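Local atomic coordinates of ethylbenzene dehydrogenase beta-subunit (Aromatoleum aromaticum, PDB entry 2IVF), a protein that is the iron-sulfur subunit of a three-chain enzyme, holding three 4Fe-4S clusters and one 3Fe-4S cluster and probably relaying electrons between them. Residues 158-161 with 167-170; 194-199 with 266-271; 189-192 with 198-201. All blocks are in the same frame, centred on the assembly; numbering follows the deposited sequence.

Contact 1 of 3, residues 158-161 with 167-170; sequences ACLA and AIYK. With SF4 (iron/sulfur cluster), chain S.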
# COMPACT_ATOMS: atom_id res chain seq x y z
N ALA B 158 17.71 28.43 10.52
CA ALA B 158 17.13 29.72 10.21
C ALA B 158 15.93 29.97 11.12
O ALA B 158 15.69 31.10 11.51
CB ALA B 158 16.76 29.81 8.78
N CYS B 159 15.23 28.92 11.45
CA CYS B 159 14.09 28.97 12.36
C CYS B 159 14.47 29.60 13.68
O CYS B 159 13.80 30.51 14.17
CB CYS B 159 13.56 27.57 12.54
SG CYS B 159 14.76 26.34 13.20
N LEU B 160 15.54 29.10 14.27
CA LEU B 160 16.05 29.63 15.54
C LEU B 160 16.36 31.11 15.51
O LEU B 160 16.05 31.86 16.44
CB LEU B 160 17.28 28.83 15.92
CG LEU B 160 17.96 29.07 17.29
CD1 LEU B 160 18.75 27.76 17.61
CD2 LEU B 160 18.88 30.24 17.28
N ALA B 161 17.02 31.51 14.42
CA ALA B 161 17.45 32.89 14.19
C ALA B 161 16.26 33.82 14.09
O ALA B 161 16.29 34.93 14.58
CB ALA B 161 18.28 32.98 12.90
N ALA B 167 12.13 31.03 21.49
CA ALA B 167 11.50 29.77 21.85
C ALA B 167 12.20 28.58 21.20
O ALA B 167 12.01 27.46 21.63
CB ALA B 167 10.02 29.74 21.47
N ILE B 168 12.98 28.81 20.15
CA ILE B 168 13.62 27.71 19.44
C ILE B 168 15.07 27.59 19.90
O ILE B 168 15.80 28.58 20.01
CB ILE B 168 13.58 27.89 17.92
CG1 ILE B 168 12.14 27.87 17.44
CG2 ILE B 168 14.47 26.83 17.17
CD1 ILE B 168 11.96 28.08 15.95
N TYR B 169 15.47 26.35 20.18
CA TYR B 169 16.84 26.11 20.58
C TYR B 169 17.38 24.84 19.97
O TYR B 169 16.62 24.00 19.47
CB TYR B 169 16.97 26.04 22.10
CG TYR B 169 16.20 24.92 22.74
CD1 TYR B 169 14.83 25.06 22.98
CD2 TYR B 169 16.82 23.73 23.11
CE1 TYR B 169 14.11 24.06 23.58
CE2 TYR B 169 16.10 22.72 23.72
CZ TYR B 169 14.75 22.88 23.95
OH TYR B 169 14.04 21.87 24.56
N LYS B 170 18.70 24.74 19.98
CA LYS B 170 19.38 23.58 19.41
C LYS B 170 20.12 22.94 20.56
O LYS B 170 20.94 23.59 21.20
CB LYS B 170 20.38 24.02 18.36
CG LYS B 170 21.02 22.87 17.58
CD LYS B 170 21.84 23.42 16.41
CE LYS B 170 22.65 22.29 15.70
NZ LYS B 170 21.78 21.28 15.02
FE1 SF4 S . 14.04 24.26 9.18
FE2 SF4 S . 14.99 24.87 11.55
FE3 SF4 S . 16.59 23.60 9.72
FE4 SF4 S . 14.53 22.22 10.88
S1 SF4 S . 16.40 23.08 11.93
S2 SF4 S . 15.06 22.30 8.64
S3 SF4 S . 13.00 23.87 11.16
S4 SF4 S . 15.76 25.74 9.56
O HOH W 1 15.07 31.07 19.03

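Contact 2 of 3, residues 194-199 with 266-271; sequences CPYKAI and TGPNIY. With SF4 (iron/sulfur cluster), chain S.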
# COMPACT_ATOMS: atom_id res chain seq x y z
N CYS B 194 12.35 29.08 7.86
CA CYS B 194 12.85 27.76 7.55
C CYS B 194 12.63 27.52 6.06
O CYS B 194 11.50 27.43 5.63
CB CYS B 194 12.14 26.67 8.34
SG CYS B 194 12.46 25.03 7.62
N PRO B 195 13.73 27.41 5.29
CA PRO B 195 13.58 27.30 3.85
C PRO B 195 13.10 25.93 3.44
O PRO B 195 12.83 25.72 2.27
CB PRO B 195 14.99 27.51 3.36
CG PRO B 195 15.81 26.96 4.42
CD PRO B 195 15.13 27.32 5.69
N TYR B 196 13.05 25.01 4.40
CA TYR B 196 12.46 23.67 4.15
C TYR B 196 10.98 23.55 4.51
O TYR B 196 10.33 22.48 4.30
CB TYR B 196 13.26 22.66 4.95
CG TYR B 196 14.69 22.61 4.54
CD1 TYR B 196 15.11 21.81 3.47
CD2 TYR B 196 15.63 23.33 5.22
CE1 TYR B 196 16.46 21.81 3.05
CE2 TYR B 196 16.99 23.32 4.84
CZ TYR B 196 17.40 22.54 3.76
OH TYR B 196 18.75 22.59 3.45
N LYS B 197 10.46 24.60 5.13
CA LYS B 197 9.11 24.62 5.71
C LYS B 197 8.85 23.41 6.58
O LYS B 197 7.83 22.72 6.42
CB LYS B 197 8.05 24.83 4.63
CG LYS B 197 8.20 26.19 3.92
CD LYS B 197 7.89 27.34 4.89
CE LYS B 197 8.22 28.73 4.39
NZ LYS B 197 9.67 29.06 4.24
N ALA B 198 9.84 23.13 7.44
CA ALA B 198 9.84 21.97 8.34
C ALA B 198 9.35 22.35 9.76
O ALA B 198 9.52 21.59 10.72
CB ALA B 198 11.23 21.34 8.38
N ILE B 199 8.76 23.53 9.91
CA ILE B 199 8.07 23.89 11.14
C ILE B 199 6.65 24.21 10.73
O ILE B 199 6.43 24.84 9.68
CB ILE B 199 8.66 25.14 11.84
CG1 ILE B 199 10.15 25.01 12.08
CG2 ILE B 199 7.96 25.40 13.16
CD1 ILE B 199 10.74 26.09 13.11
N THR B 266 21.69 26.79 5.64
CA THR B 266 21.41 26.35 7.00
C THR B 266 22.28 25.19 7.49
O THR B 266 22.26 24.90 8.68
CB THR B 266 19.94 25.94 7.17
OG1 THR B 266 19.67 24.72 6.46
CG2 THR B 266 19.01 27.05 6.66
N GLY B 267 23.05 24.56 6.62
CA GLY B 267 23.86 23.42 7.05
C GLY B 267 22.99 22.26 7.52
O GLY B 267 23.06 21.82 8.68
N PRO B 268 22.16 21.73 6.64
CA PRO B 268 21.25 20.67 7.02
C PRO B 268 21.97 19.39 7.37
O PRO B 268 23.05 19.13 6.84
CB PRO B 268 20.45 20.44 5.74
CG PRO B 268 21.39 20.86 4.70
CD PRO B 268 22.04 22.03 5.21
N ASN B 269 21.35 18.58 8.23
CA ASN B 269 21.97 17.37 8.71
C ASN B 269 21.14 16.13 8.45
O ASN B 269 21.17 15.16 9.18
CB ASN B 269 22.33 17.52 10.18
CG ASN B 269 23.38 18.55 10.37
OD1 ASN B 269 23.18 19.58 11.07
ND2 ASN B 269 24.53 18.32 9.77
N ILE B 270 20.40 16.17 7.35
CA ILE B 270 20.00 14.96 6.67
C ILE B 270 20.75 14.89 5.33
O ILE B 270 20.93 15.90 4.66
CB ILE B 270 18.51 14.95 6.45
CG1 ILE B 270 17.82 14.94 7.85
CG2 ILE B 270 18.09 13.71 5.61
CD1 ILE B 270 16.27 15.05 7.75
N TYR B 271 21.18 13.68 4.96
CA TYR B 271 22.00 13.49 3.77
C TYR B 271 21.41 12.38 2.93
O TYR B 271 20.99 11.36 3.45
CB TYR B 271 23.45 13.22 4.14
CG TYR B 271 24.03 14.29 5.02
CD1 TYR B 271 23.80 14.30 6.40
CD2 TYR B 271 24.83 15.30 4.48
CE1 TYR B 271 24.33 15.32 7.20
CE2 TYR B 271 25.34 16.30 5.26
CZ TYR B 271 25.11 16.30 6.61
OH TYR B 271 25.69 17.33 7.30
FE1 SF4 S . 14.04 24.26 9.18
FE2 SF4 S . 14.99 24.87 11.55
FE3 SF4 S . 16.59 23.60 9.72
FE4 SF4 S . 14.53 22.22 10.88
S1 SF4 S . 16.40 23.08 11.93
S2 SF4 S . 15.06 22.30 8.64
S3 SF4 S . 13.00 23.87 11.16
S4 SF4 S . 15.76 25.74 9.56
O HOH W 2 20.53 24.90 3.87

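Contact 3 of 3, residues 189-192 with 198-201; sequences HCVE and AIYF. With F3S (Fe3-s4 cluster), chain R; SF4 (iron/sulfur cluster), chain S.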
# COMPACT_ATOMS: atom_id res chain seq x y z
N HIS B 189 7.35 33.44 12.55
CA HIS B 189 8.52 33.94 11.81
C HIS B 189 9.42 32.78 11.44
O HIS B 189 9.97 32.74 10.34
CB HIS B 189 9.29 34.96 12.65
CG HIS B 189 8.45 36.09 13.10
ND1 HIS B 189 7.85 36.95 12.22
CD2 HIS B 189 8.12 36.52 14.34
CE1 HIS B 189 7.15 37.85 12.90
NE2 HIS B 189 7.31 37.61 14.19
N CYS B 190 9.53 31.82 12.37
CA CYS B 190 10.33 30.60 12.18
C CYS B 190 9.86 29.82 11.01
O CYS B 190 10.65 29.28 10.26
CB CYS B 190 10.26 29.70 13.42
SG CYS B 190 8.53 29.23 13.87
N VAL B 191 8.55 29.75 10.84
CA VAL B 191 7.99 29.03 9.70
C VAL B 191 8.39 29.67 8.35
O VAL B 191 8.79 28.96 7.40
CB VAL B 191 6.45 28.95 9.79
CG1 VAL B 191 5.90 28.16 8.62
CG2 VAL B 191 6.02 28.31 11.12
N GLU B 192 8.30 30.98 8.27
CA GLU B 192 8.70 31.71 7.08
C GLU B 192 10.23 31.59 6.83
O GLU B 192 10.69 31.51 5.69
CB GLU B 192 8.33 33.20 7.24
CG GLU B 192 6.84 33.51 7.41
CD GLU B 192 6.57 34.92 7.91
OE1 GLU B 192 7.51 35.65 8.25
OE2 GLU B 192 5.40 35.29 7.98
N ALA B 198 9.84 23.13 7.44
CA ALA B 198 9.84 21.97 8.34
C ALA B 198 9.35 22.35 9.76
O ALA B 198 9.52 21.59 10.72
CB ALA B 198 11.23 21.34 8.38
N ILE B 199 8.76 23.53 9.91
CA ILE B 199 8.07 23.89 11.14
C ILE B 199 6.65 24.21 10.73
O ILE B 199 6.43 24.84 9.68
CB ILE B 199 8.66 25.14 11.84
CG1 ILE B 199 10.15 25.01 12.08
CG2 ILE B 199 7.96 25.40 13.16
CD1 ILE B 199 10.74 26.09 13.11
N TYR B 200 5.69 23.80 11.58
CA TYR B 200 4.28 23.76 11.26
C TYR B 200 3.44 24.37 12.39
O TYR B 200 3.57 23.99 13.54
CB TYR B 200 3.80 22.30 11.07
CG TYR B 200 4.63 21.52 10.09
CD1 TYR B 200 4.30 21.51 8.75
CD2 TYR B 200 5.80 20.89 10.49
CE1 TYR B 200 5.12 20.85 7.81
CE2 TYR B 200 6.61 20.22 9.57
CZ TYR B 200 6.27 20.19 8.25
OH TYR B 200 7.07 19.53 7.33
N PHE B 201 2.55 25.27 12.03
CA PHE B 201 1.70 25.89 13.00
C PHE B 201 0.65 24.91 13.48
O PHE B 201 0.06 24.18 12.69
CB PHE B 201 1.00 27.10 12.40
CG PHE B 201 0.26 27.92 13.39
CD1 PHE B 201 0.87 28.38 14.55
CD2 PHE B 201 -1.05 28.29 13.14
CE1 PHE B 201 0.18 29.15 15.45
CE2 PHE B 201 -1.74 29.08 14.02
CZ PHE B 201 -1.12 29.51 15.18
FE1 F3S R . 6.82 30.17 18.11
FE3 F3S R . 8.88 31.79 17.70
FE4 F3S R . 8.02 30.40 15.72
S1 F3S R . 7.04 32.20 18.91
S2 F3S R . 5.83 30.05 16.12
S3 F3S R . 8.85 29.62 17.61
S4 F3S R . 8.69 32.51 15.60
FE1 SF4 S . 14.04 24.26 9.18
FE2 SF4 S . 14.99 24.87 11.55
FE3 SF4 S . 16.59 23.60 9.72
FE4 SF4 S . 14.53 22.22 10.88
S1 SF4 S . 16.40 23.08 11.93
S2 SF4 S . 15.06 22.30 8.64
S3 SF4 S . 13.00 23.87 11.16
S4 SF4 S . 15.76 25.74 9.56

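Contact 1 of 3, residues 158-161 with 167-170
C159 and L160 meet I168 beside a 4Fe-4S cluster, in a ferredoxin-type fold where a short cysteine-bearing helix leads into the first strand of a hairpin. The evidence for the site is direct: SG of C159 lies 2.2 Å from FE2 of the cluster. On the flank of this cysteine the end of I168 closes in, its CD1 3.8 Å from CB of C159 and 3.5 Å from the carbonyl O of C159. The second branch of the isoleucine serves the next residue, with CG2 of I168 3.7 Å from CB of L160. L160 turns CG away from its own backbone N (chi1 -174°), which lays the leucine over the strand backbone: CG is 3.5 Å from O of I168, and CD1 rests 3.8 Å from K170 N, in van der Waals contact. No direct hydrogen bond joins the segments; instead one water donates to O of L160 (2.9 Å) and to O of I168 (2.8 Å), spanning helix and strand. Around this pair, strand 177-179 completes the hairpin and touches C159 and I168 through V177, while C190 of helix 189-193 and I199 of strand 199-202 pack against the same two residues.

Contact 2 of 3, residues 194-199 with 266-271
Y196 meets T266 with its ring edge and P268 with its hydroxyl end. OG1 of T266 lies in the plane of the ring, 3.4 Å from CE2 of Y196, and the two side chains run past each other in opposite directions. P268 crosses the tyrosine at about a right angle, placing its CG 3.4 Å from the Y196 OH. Next to them P195 and T266 point at one another, CG of the proline 3.9 Å from the CG2 methyl of the threonine. With T266 chi1 at 70°, OG1 stands between its backbone N and carbonyl carbon, a setting in which N and OG1 can share one water. T266 N donates to that water at 2.8 Å, and the water in turn donates to the Y196 OH at 2.9 Å; the phenol is also hydrogen-bonded to the carbonyl of L260. Toward the cluster, CD2 of Y196 is 3.6 Å from the sulfide S2, approached obliquely to the ring. The type I turn from C194 to K197 presents the FE1 ligand, C194 SG. A198 N donates to this sulfur over 3.2 Å and almost straight, at 176°. K197 NZ, 2.8 Å from O of C194, and K197 N grip that carbonyl from opposite faces of its plane, and NZ also bonds O of E192. The chemistry thus divides: water and van der Waals contact link the segments across the buried interface, whereas the N-H...S bond would be expected to draw negative charge from the thiolate and so influence the cluster's potential.

Contact 3 of 3, residues 189-192 with 198-201
I199 stands between two iron-sulfur clusters, touching a sulfide of one and, across the contact, the cysteine that binds the other. Its CG1 lies 3.2 Å from S3 of the 4Fe-4S cluster, a short approach to be read with some caution, and CD1 is 3.7 Å from the same sulfide. On the helix side CD1 of I199 also meets CB of C190 at 3.7 Å, and CG2 comes within 3.9 Å of C190 SG, the atom bound to FE4 of the 3Fe-4S cluster at 2.2 Å. The torsion accounts for this double reach: at chi1 -53° CG1 is anti to the carbonyl carbon and heads for the sulfide, while CG2 is anti to the backbone N and turns to the helix. V191 crosses I199 at a slant, its CG2 4.0 Å from CG2 of the isoleucine; its other methyl, CG1, lies 3.5 Å from O of I199. S208 of strand 207-210, the hairpin partner, touches both V191 and I199. No hydrogen bond passes between the segments, and all three touching residues are buried. The side chains that meet are apolar, with the methyls of V191 against a backbone carbonyl and a cluster-binding sulfur at the border. SF4 S3 and F3S FE4 lie 9.4 Å apart, consistent with electron transfer between the two centres, with the buried C190 and I199 lying between them.

Contacts 1 and 3 are built alike: each pairs a short helix carrying a cluster-binding cysteine with a following strand, and an isoleucine of that strand touches the cysteine. C159 and C194 bind the same 4Fe-4S cluster, which I199, shared by contacts 2 and 3, also touches, whereas C190 binds the 3Fe-4S cluster. The isoleucines meet, CD1 of I168 lying 3.7 Å from CD1 of I199. Contact 1 is partly buried and has a water between backbone carbonyls; contact 3 is buried and rests on apolar packing, with no hydrogen bond between its segments. Contact 2, also buried and nearest the chain's centre, joins the turn after helix 189-193 to a distant segment, with polar groups round a water.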